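Local structure of ABC transporter ATP-binding protein (Leptospira interrogans serovar Copenhageni, 4HZI) at residues H62-G67 with Y229-P234; N32-L37 with I57-H62; A244-E249 with E268-I273. The protein probably binds and hydrolyses ATP as the ATPase subunit of an orphan ABC transporter involved in manganese utilization and tolerance. All blocks are in the same frame, centred on the assembly; numbering follows the deposited sequence.

Three contacts follow one another along the chain, none nested in or crossing another. Interaction 2 comes first: 32-37 pairs with 57-62 and closes a short, helix-free loop of 19 residues, about half of them strand. Its last residue, His62, is also the first of interaction 1, where strand 62-67 meets 229-234 across 161 residues that include most of the helices. Interaction 3 then closes 18 residues between strand 243-248 and the end of helix 264-271. Strand 62-67 lies between strands 227-231 and 243-248, so interactions 1 and 3 share a mixed sheet, joined by bonds such as Val64 O to Val245 N. Interaction 2 belongs to the antiparallel sheet, and Ile57 packs on Cys63.

Interaction 1: residues H62-G67 with Y229-P234; sequences HCVLLG and YITHRP
Val64, Leu65 and Leu66 run parallel to Tyr229, Ile230 and Thr231, the two short strands 4.7 Å apart and inclined by 18°, with four backbone hydrogen bonds alternating between them. Tyr229 N gives to Cys63 O, Leu65 N to Tyr229 O at 2.7 Å, Thr231 N to Leu65 O and Gly67 N to Thr231 O, the usual parallel ladder in which each strand uses every second residue. Side chains then sort onto two faces. On one, Leu65 CD2 lies beside Ile230 CG1 at 4.0 Å, the two chains pointing the same way, above helix 73-80. On the other, Thr231 CG2 touches two side chains of the adjacent strand, 4.0 Å from Val64 CG1 and equally far from Leu66 CD1. Leu66 goes on to meet Pro234 at about a right angle, its CD2 4.0 Å from Pro234 CG, with helix 264-271 beyond. Turning Thr231 OG1 away from its own backbone N (chi1 -173°) is what splits the residue's work: the methyl packs, while the oxygen accepts from Arg233 N at 2.8 Å in an ST turn and also bonds with Glu236. Beyond the strand, His232 CB sits 3.2 Å from Gly67 O, and its ring bonds through ND1 to Glu199. The sequence and position are consistent with the H-loop histidine and Walker B glutamate of ABC ATPases, just as Gly67 probably opens the P-loop. Apolar pairing and backbone bonds therefore fix, side by side, the two strand ends from which these presumed nucleotide-site loops emerge.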
# COMPACT_ATOMS: atom_id res chain seq x y z
N HIS A 62 -22.46 0.83 7.96
CA HIS A 62 -21.18 0.72 7.29
C HIS A 62 -20.13 0.99 8.39
O HIS A 62 -20.02 2.10 8.92
CB HIS A 62 -21.14 1.70 6.10
CG HIS A 62 -22.14 1.34 5.06
ND1 HIS A 62 -22.02 0.20 4.28
CD2 HIS A 62 -23.35 1.88 4.75
CE1 HIS A 62 -23.07 0.10 3.49
NE2 HIS A 62 -23.90 1.11 3.75
N CYS A 63 -19.36 -0.05 8.70
CA CYS A 63 -18.41 -0.04 9.80
C CYS A 63 -16.99 -0.24 9.26
O CYS A 63 -16.78 -1.10 8.43
CB CYS A 63 -18.75 -1.16 10.78
SG CYS A 63 -17.68 -1.11 12.26
N VAL A 64 -16.05 0.56 9.70
CA VAL A 64 -14.65 0.39 9.32
C VAL A 64 -13.90 -0.30 10.46
O VAL A 64 -14.06 0.04 11.64
CB VAL A 64 -13.90 1.72 9.14
CG1 VAL A 64 -12.49 1.49 8.52
CG2 VAL A 64 -14.65 2.71 8.36
N LEU A 65 -13.01 -1.22 10.09
CA LEU A 65 -12.02 -1.79 11.04
C LEU A 65 -10.68 -1.20 10.68
O LEU A 65 -10.12 -1.50 9.61
CB LEU A 65 -12.01 -3.30 10.94
CG LEU A 65 -11.04 -4.14 11.77
CD1 LEU A 65 -11.44 -4.09 13.21
CD2 LEU A 65 -11.03 -5.60 11.28
N LEU A 66 -10.19 -0.28 11.50
CA LEU A 66 -8.92 0.40 11.27
C LEU A 66 -7.89 -0.19 12.23
O LEU A 66 -8.09 -0.21 13.45
CB LEU A 66 -9.02 1.89 11.49
CG LEU A 66 -7.75 2.73 11.29
CD1 LEU A 66 -7.28 2.79 9.83
CD2 LEU A 66 -7.88 4.16 11.80
N GLY A 67 -6.81 -0.73 11.67
CA GLY A 67 -5.82 -1.33 12.55
C GLY A 67 -4.43 -1.15 12.03
O GLY A 67 -4.24 -0.97 10.87
N TYR A 229 -15.44 -2.59 6.29
CA TYR A 229 -14.33 -2.13 5.47
C TYR A 229 -13.08 -2.21 6.31
O TYR A 229 -12.97 -1.58 7.38
CB TYR A 229 -14.59 -0.70 5.06
CG TYR A 229 -13.70 -0.09 4.00
CD1 TYR A 229 -12.45 0.45 4.32
CD2 TYR A 229 -14.12 -0.01 2.67
CE1 TYR A 229 -11.66 1.04 3.34
CE2 TYR A 229 -13.33 0.58 1.69
CZ TYR A 229 -12.09 1.07 2.02
OH TYR A 229 -11.32 1.65 1.05
N ILE A 230 -12.10 -2.97 5.84
CA ILE A 230 -10.87 -3.19 6.59
C ILE A 230 -9.69 -2.49 5.95
O ILE A 230 -9.40 -2.69 4.77
CB ILE A 230 -10.60 -4.71 6.65
CG1 ILE A 230 -11.81 -5.39 7.35
CG2 ILE A 230 -9.32 -5.02 7.45
CD1 ILE A 230 -12.34 -6.47 6.55
N THR A 231 -8.99 -1.68 6.74
CA THR A 231 -7.88 -0.89 6.26
C THR A 231 -6.88 -0.57 7.36
O THR A 231 -7.18 -0.64 8.56
CB THR A 231 -8.38 0.43 5.60
OG1 THR A 231 -7.29 1.12 5.00
CG2 THR A 231 -9.04 1.32 6.60
N HIS A 232 -5.68 -0.22 6.91
CA HIS A 232 -4.67 0.41 7.76
C HIS A 232 -4.41 1.84 7.38
O HIS A 232 -3.57 2.49 7.97
CB HIS A 232 -3.37 -0.39 7.84
CG HIS A 232 -2.58 -0.40 6.58
ND1 HIS A 232 -2.81 -1.34 5.60
CD2 HIS A 232 -1.52 0.33 6.16
CE1 HIS A 232 -1.96 -1.16 4.60
NE2 HIS A 232 -1.17 -0.15 4.90
N ARG A 233 -5.19 2.39 6.43
CA ARG A 233 -4.95 3.75 5.96
C ARG A 233 -6.20 4.60 6.02
O ARG A 233 -7.08 4.45 5.18
CB ARG A 233 -4.49 3.73 4.50
CG ARG A 233 -3.10 3.17 4.31
CD ARG A 233 -2.66 3.46 2.86
NE ARG A 233 -1.55 2.59 2.54
CZ ARG A 233 -0.26 2.94 2.58
NH1 ARG A 233 0.13 4.19 2.88
NH2 ARG A 233 0.65 2.01 2.30
N PRO A 234 -6.26 5.55 6.97
CA PRO A 234 -7.46 6.35 7.14
C PRO A 234 -7.92 7.06 5.89
O PRO A 234 -9.14 7.20 5.68
CB PRO A 234 -7.05 7.35 8.22
CG PRO A 234 -6.14 6.56 9.06
CD PRO A 234 -5.32 5.78 8.09

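Interaction 2: residues N32-L37 with I57-H62; sequences NSLLSL and IKTNEH
A classic beta bulge sets Leu34 and Leu35 together opposite Ile57, in an antiparallel pairing at the start of the modelled chain. Ile57 O is gripped by both amides, Leu34 N at 2.9 Å and Leu35 N at 3.0 Å; the second bond is the straighter, 169° at the hydrogen against 146°. Ile57 N returns a bond to Leu35 O, and on the N-terminal side of the bulge Thr59 N gives to Asn32 O. The extra residue bends the chain so that Leu34 turns toward the other segment, its CB 3.4 Å from Ile57 O. With CG anti to the backbone N (chi1 -171°), its CD1 reaches across Thr59 at about a right angle and stops 3.7 Å from Thr59 OG1. Leu35 and Ile57 instead lie side by side, pointing the same way, with Leu35 CD2 4.1 Å from Ile57 CD1. In the fold, this pair belongs to the antiparallel beta sheet that ABC ATPase domains carry beside their nucleotide-binding core; Phe194 of the core sheet touches both leucines, and Thr226 touches Leu34 and Ile57. A type II turn from Lys58 to Glu61, with Asn60 at positive phi, leads the chain from this sheet into strand 62-67. Glu61 N closes it by giving to Lys58 O, and the Glu61 side chain reinforces it, OE1 accepting from Lys58 N at 2.9 Å from above the carboxylate plane. On the outer side the aliphatic part of Lys58 crosses the poorly ordered Asn32, CD lying 3.6 Å from Asn32 OD1. Lys58 NZ forms a salt bridge with OE2 of Glu56, whose OE1 is hydrogen-bonded with Ser33 OG.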
# COMPACT_ATOMS: atom_id res chain seq x y z
N ASN A 32 -32.60 -5.99 14.76
CA ASN A 32 -31.74 -5.67 13.57
C ASN A 32 -30.21 -5.63 13.83
O ASN A 32 -29.46 -4.96 13.09
CB ASN A 32 -32.20 -4.36 12.91
CG ASN A 32 -31.84 -3.12 13.72
OD1 ASN A 32 -31.43 -3.22 14.88
ND2 ASN A 32 -32.01 -1.96 13.11
N SER A 33 -29.76 -6.34 14.86
CA SER A 33 -28.31 -6.61 15.00
C SER A 33 -27.95 -7.64 13.92
O SER A 33 -28.49 -8.74 13.93
CB SER A 33 -27.99 -7.17 16.37
OG SER A 33 -26.62 -7.56 16.42
N LEU A 34 -27.08 -7.30 12.99
CA LEU A 34 -26.80 -8.19 11.84
C LEU A 34 -25.53 -9.04 12.15
O LEU A 34 -25.53 -10.22 11.99
CB LEU A 34 -26.63 -7.38 10.55
CG LEU A 34 -26.55 -8.19 9.26
CD1 LEU A 34 -27.12 -7.42 8.05
CD2 LEU A 34 -25.10 -8.56 9.01
N LEU A 35 -24.46 -8.40 12.55
CA LEU A 35 -23.23 -9.09 12.99
C LEU A 35 -22.91 -8.68 14.43
O LEU A 35 -22.88 -7.48 14.77
CB LEU A 35 -22.06 -8.74 12.10
CG LEU A 35 -20.73 -9.42 12.48
CD1 LEU A 35 -20.84 -10.92 12.25
CD2 LEU A 35 -19.54 -8.86 11.76
N SER A 36 -22.65 -9.66 15.29
CA SER A 36 -22.23 -9.33 16.63
C SER A 36 -21.14 -10.26 17.10
O SER A 36 -21.22 -11.46 16.88
CB SER A 36 -23.36 -9.34 17.63
OG SER A 36 -23.95 -10.58 17.74
N LEU A 37 -20.12 -9.66 17.69
CA LEU A 37 -19.03 -10.39 18.34
C LEU A 37 -19.02 -9.96 19.80
O LEU A 37 -19.03 -8.77 20.11
CB LEU A 37 -17.71 -10.03 17.72
CG LEU A 37 -17.39 -10.68 16.37
CD1 LEU A 37 -18.26 -10.13 15.24
CD2 LEU A 37 -15.94 -10.51 16.03
N ILE A 57 -22.54 -4.75 14.17
CA ILE A 57 -22.91 -3.98 12.99
C ILE A 57 -24.40 -4.26 12.79
O ILE A 57 -24.84 -5.42 12.75
CB ILE A 57 -22.12 -4.41 11.71
CG1 ILE A 57 -20.61 -4.33 11.93
CG2 ILE A 57 -22.58 -3.57 10.50
CD1 ILE A 57 -19.76 -4.88 10.79
N LYS A 58 -25.20 -3.20 12.69
CA LYS A 58 -26.63 -3.37 12.46
C LYS A 58 -26.91 -3.32 10.97
O LYS A 58 -26.07 -2.86 10.17
CB LYS A 58 -27.39 -2.24 13.15
CG LYS A 58 -27.06 -2.14 14.63
CD LYS A 58 -28.26 -1.68 15.41
CE LYS A 58 -27.98 -1.60 16.90
NZ LYS A 58 -26.89 -0.63 17.17
N THR A 59 -28.06 -3.87 10.59
CA THR A 59 -28.55 -3.80 9.22
C THR A 59 -28.38 -2.38 8.67
O THR A 59 -28.72 -1.40 9.31
CB THR A 59 -30.01 -4.27 9.15
OG1 THR A 59 -30.04 -5.64 9.54
CG2 THR A 59 -30.53 -4.21 7.73
N ASN A 60 -27.80 -2.30 7.48
CA ASN A 60 -27.56 -1.04 6.77
C ASN A 60 -26.55 -0.08 7.40
O ASN A 60 -26.43 1.10 7.00
CB ASN A 60 -28.92 -0.36 6.43
CG ASN A 60 -29.78 -1.23 5.53
OD1 ASN A 60 -29.29 -2.00 4.71
ND2 ASN A 60 -31.09 -1.08 5.66
N GLU A 61 -25.76 -0.56 8.37
CA GLU A 61 -24.61 0.18 8.81
C GLU A 61 -23.34 -0.16 7.99
O GLU A 61 -23.15 -1.27 7.41
CB GLU A 61 -24.30 -0.07 10.30
CG GLU A 61 -25.39 0.43 11.22
CD GLU A 61 -24.97 0.38 12.67
OE1 GLU A 61 -24.19 -0.55 13.04
OE2 GLU A 61 -25.43 1.28 13.43
N HIS A 62 -22.46 0.83 7.96
CA HIS A 62 -21.18 0.72 7.29
C HIS A 62 -20.13 0.99 8.39
O HIS A 62 -20.02 2.10 8.92
CB HIS A 62 -21.14 1.70 6.10
CG HIS A 62 -22.14 1.34 5.06
ND1 HIS A 62 -22.02 0.20 4.28
CD2 HIS A 62 -23.35 1.88 4.75
CE1 HIS A 62 -23.07 0.10 3.49
NE2 HIS A 62 -23.90 1.11 3.75

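Interaction 3: residues A244-E249 with E268-I273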
# COMPACT_ATOMS: atom_id res chain seq x y z
N ALA A 244 -16.81 2.74 13.62
CA ALA A 244 -15.47 2.16 13.46
C ALA A 244 -15.13 1.30 14.67
O ALA A 244 -15.68 1.45 15.78
CB ALA A 244 -14.45 3.23 13.27
N VAL A 245 -14.21 0.41 14.41
CA VAL A 245 -13.56 -0.39 15.42
C VAL A 245 -12.06 -0.16 15.22
O VAL A 245 -11.56 -0.34 14.09
CB VAL A 245 -13.86 -1.89 15.17
CG1 VAL A 245 -13.09 -2.79 16.16
CG2 VAL A 245 -15.32 -2.20 15.25
N LEU A 246 -11.34 0.20 16.27
CA LEU A 246 -9.91 0.46 16.20
C LEU A 246 -9.23 -0.77 16.86
O LEU A 246 -9.64 -1.17 17.96
CB LEU A 246 -9.51 1.70 16.99
CG LEU A 246 -10.19 3.02 16.64
CD1 LEU A 246 -9.61 4.13 17.51
CD2 LEU A 246 -10.06 3.41 15.16
N LEU A 247 -8.34 -1.41 16.11
CA LEU A 247 -7.74 -2.67 16.50
C LEU A 247 -6.23 -2.53 16.59
O LEU A 247 -5.59 -2.03 15.68
CB LEU A 247 -8.06 -3.76 15.46
CG LEU A 247 -7.92 -5.20 15.96
CD1 LEU A 247 -9.01 -5.71 16.88
CD2 LEU A 247 -7.74 -6.16 14.78
N LYS A 248 -5.67 -3.01 17.70
CA LYS A 248 -4.26 -2.89 17.99
C LYS A 248 -3.83 -4.12 18.82
O LYS A 248 -4.39 -4.38 19.88
CB LYS A 248 -4.03 -1.64 18.82
CG LYS A 248 -2.59 -1.30 19.09
CD LYS A 248 -2.59 -0.21 20.19
CE LYS A 248 -1.22 0.40 20.36
NZ LYS A 248 -1.29 1.41 21.45
N GLU A 249 -2.94 -4.90 18.23
CA GLU A 249 -2.42 -6.13 18.93
C GLU A 249 -3.54 -7.06 19.38
O GLU A 249 -3.58 -7.56 20.48
CB GLU A 249 -1.52 -5.69 20.08
CG GLU A 249 -0.23 -5.05 19.62
CD GLU A 249 0.93 -6.04 19.51
OE1 GLU A 249 0.93 -6.89 18.57
OE2 GLU A 249 1.84 -5.97 20.36
N GLU A 268 -4.19 8.71 18.48
CA GLU A 268 -2.85 8.70 19.11
C GLU A 268 -2.67 7.46 19.97
O GLU A 268 -1.60 6.90 20.07
CB GLU A 268 -2.57 10.00 19.90
CG GLU A 268 -2.49 11.25 19.01
CD GLU A 268 -2.28 12.57 19.73
OE1 GLU A 268 -2.51 12.63 20.97
OE2 GLU A 268 -1.94 13.57 19.05
N ASP A 269 -3.76 6.96 20.57
CA ASP A 269 -3.69 5.75 21.33
C ASP A 269 -3.48 4.57 20.38
O ASP A 269 -2.69 3.67 20.65
CB ASP A 269 -4.97 5.54 22.15
CG ASP A 269 -4.89 4.34 23.07
OD1 ASP A 269 -3.78 3.81 23.27
OD2 ASP A 269 -5.94 3.91 23.61
N LEU A 270 -4.10 4.61 19.21
CA LEU A 270 -3.92 3.55 18.24
C LEU A 270 -2.47 3.53 17.64
O LEU A 270 -1.90 2.49 17.46
CB LEU A 270 -4.94 3.72 17.10
CG LEU A 270 -4.91 2.70 16.00
CD1 LEU A 270 -5.20 1.31 16.51
CD2 LEU A 270 -5.90 3.10 14.91
N TYR A 271 -1.99 4.69 17.28
CA TYR A 271 -0.80 4.84 16.48
C TYR A 271 0.44 5.15 17.35
O TYR A 271 1.57 5.07 16.85
CB TYR A 271 -1.01 5.92 15.44
CG TYR A 271 -1.86 5.42 14.31
CD1 TYR A 271 -1.41 4.44 13.45
CD2 TYR A 271 -3.16 5.89 14.13
CE1 TYR A 271 -2.17 3.94 12.44
CE2 TYR A 271 -3.93 5.41 13.08
CZ TYR A 271 -3.44 4.45 12.22
OH TYR A 271 -4.26 3.97 11.18
N ASP A 272 0.22 5.48 18.62
CA ASP A 272 1.34 5.74 19.56
C ASP A 272 2.22 6.97 19.24
O ASP A 272 3.37 7.05 19.69
CB ASP A 272 2.22 4.49 19.66
CG ASP A 272 1.51 3.31 20.28
OD1 ASP A 272 0.73 3.47 21.25
OD2 ASP A 272 1.75 2.18 19.80
N ILE A 273 1.69 7.92 18.49
CA ILE A 273 2.40 9.14 18.19
C ILE A 273 1.46 10.30 18.10
O ILE A 273 0.27 10.11 17.82
CB ILE A 273 3.16 9.06 16.82
CG1 ILE A 273 2.24 8.58 15.70
CG2 ILE A 273 4.32 8.12 16.92
CD1 ILE A 273 2.84 8.78 14.32
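The carboxylate of Asp272 meets the ammonium group of Lys248 at OD1, 2.9 Å from NZ, on the syn side and 25° out of its plane; its other oxygen, OD2, is in a salt bridge with Arg68. The second flat group, the Tyr271 ring, has Leu270 CG over one face, 4.0 Å above the plane and shifted toward the rim, and Leu66, Pro234 and Arg68 also touch this side chain. Lys248 carries the polar part of the contact. A chi1 of -174° carries its chain off the strand away from its own amide nitrogen, and it stays extended to its end, passing alongside Leu270 O to the last turn of the helix. There NZ also gives a hydrogen bond to Asp269 O at 2.8 Å, almost in line with the carbonyl (170° at the oxygen). Asp269 OD1, at 3.9 Å from NZ, adds a long salt bridge, so one ammonium group gathers a carbonyl and two acids. This carbonyl end of the helix, where Asp272 already has positive phi, should be a favourable place for a cation. Beneath the lysine the contact is apolar: Leu270 CD1 lies 3.9 Å from Lys248 CB, while CD2 meets Leu246 CD2 obliquely at 4.2 Å. CD1 also rests 3.5 Å from the carbonyl oxygen Leu247 O. Leu246 and Lys248 point toward the helix and Leu247 away from it, to the side of the presumed P-loop. A mixed sheet covered on both faces, by helix 264-271 on one and helix 73-80 on the other, is characteristic of an alpha/beta/alpha sandwich, here the core of an ABC ATPase domain.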